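Local coordinates for beta-ketoacyl synthase (Burkholderia phymatum, PDB 4EWG), which probably catalyses the condensation of acyl groups with malonyl-acyl carrier protein to give 3-oxoacyl products, as beta-ketoacyl-ACP synthases of the thiolase superfamily do, at residues Thr164-Ala167 / Cys168-Gly171. Residues are numbered along the deposited sequence; the frame is centred on the assembly and turned at random.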
# COMPACT_ATOMS: atom_id res chain seq x y z
N THR A 164 1.22 -3.40 -0.70
CA THR A 164 2.58 -2.86 -0.65
C THR A 164 2.92 -2.15 -1.95
O THR A 164 3.90 -2.44 -2.60
CB THR A 164 3.57 -4.00 -0.39
OG1 THR A 164 3.44 -4.98 -1.42
CG2 THR A 164 3.26 -4.64 0.97
N SER A 165 2.06 -1.23 -2.35
CA SER A 165 2.33 -0.46 -3.58
C SER A 165 3.26 0.71 -3.26
O SER A 165 2.82 1.78 -2.80
CB SER A 165 1.06 -0.00 -4.26
OG SER A 165 0.44 -1.08 -4.92
N SER A 166 4.57 0.47 -3.47
CA SER A 166 5.62 1.45 -3.10
C SER A 166 6.64 1.55 -4.22
O SER A 166 7.86 1.50 -4.00
CB SER A 166 6.28 1.02 -1.79
OG SER A 166 6.65 -0.36 -1.80
N ALA A 167 6.13 1.71 -5.42
CA ALA A 167 6.96 1.76 -6.61
C ALA A 167 7.92 0.57 -6.65
O ALA A 167 7.47 -0.60 -6.52
CB ALA A 167 7.69 3.09 -6.67
N CYS A 168 9.21 0.86 -6.76
CA CYS A 168 10.25 -0.13 -6.86
C CYS A 168 10.36 -1.09 -5.67
O CYS A 168 10.92 -2.16 -5.81
CB CYS A 168 11.64 0.58 -6.95
SG CYS A 168 11.72 2.19 -7.71
N ALA A 169 9.89 -0.67 -4.51
CA ALA A 169 9.99 -1.47 -3.28
C ALA A 169 8.77 -2.39 -3.09
O ALA A 169 8.64 -3.03 -2.07
CB ALA A 169 10.15 -0.55 -2.07
N SER A 170 7.90 -2.47 -4.10
CA SER A 170 6.56 -3.10 -3.92
C SER A 170 6.71 -4.59 -3.60
O SER A 170 6.09 -5.15 -2.65
CB SER A 170 5.73 -2.91 -5.20
OG SER A 170 5.28 -1.59 -5.36
N GLY A 171 7.55 -5.24 -4.39
CA GLY A 171 7.71 -6.67 -4.33
C GLY A 171 8.50 -7.12 -3.11
O GLY A 171 8.18 -8.18 -2.53
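The S170 side chain lies over the loop 164-167, its CB 3.2 Å from A167 O and its hydroxyl beside the S166 amide. The motif is the strand-turn-helix nucleophile elbow of thiolase-fold ketosynthases: A167 has a positive phi of 51°, and C168, at the position that carries the nucleophile in related ketosynthases, follows it at the start of the turn into helix 170-183. Evidence for the tight turn comes from A169 N bonding to S166 O and S170 N to A167 O, both i to i+3 pairs. S170 OG, placed beside its own backbone N (chi1 -73°), bridges the loop: it donates to A167 O at 2.7 Å and accepts from S166 N at 2.9 Å. The bond to A167 O is tilted from the carbonyl plane, whereas the S170 amide approaches the same oxygen from above that plane. S166 OG packs against A169 CB at 3.5 Å, while its hydrogen bond goes onward to Q173 of the helix. In the buried surroundings, C168 touches H339 and A398, and Y139 of the second subunit packs on A167. Just after strand 161-163, T164 OG1 donates to S170 O at 2.9 Å, with a C=O...OG1 angle of 137°.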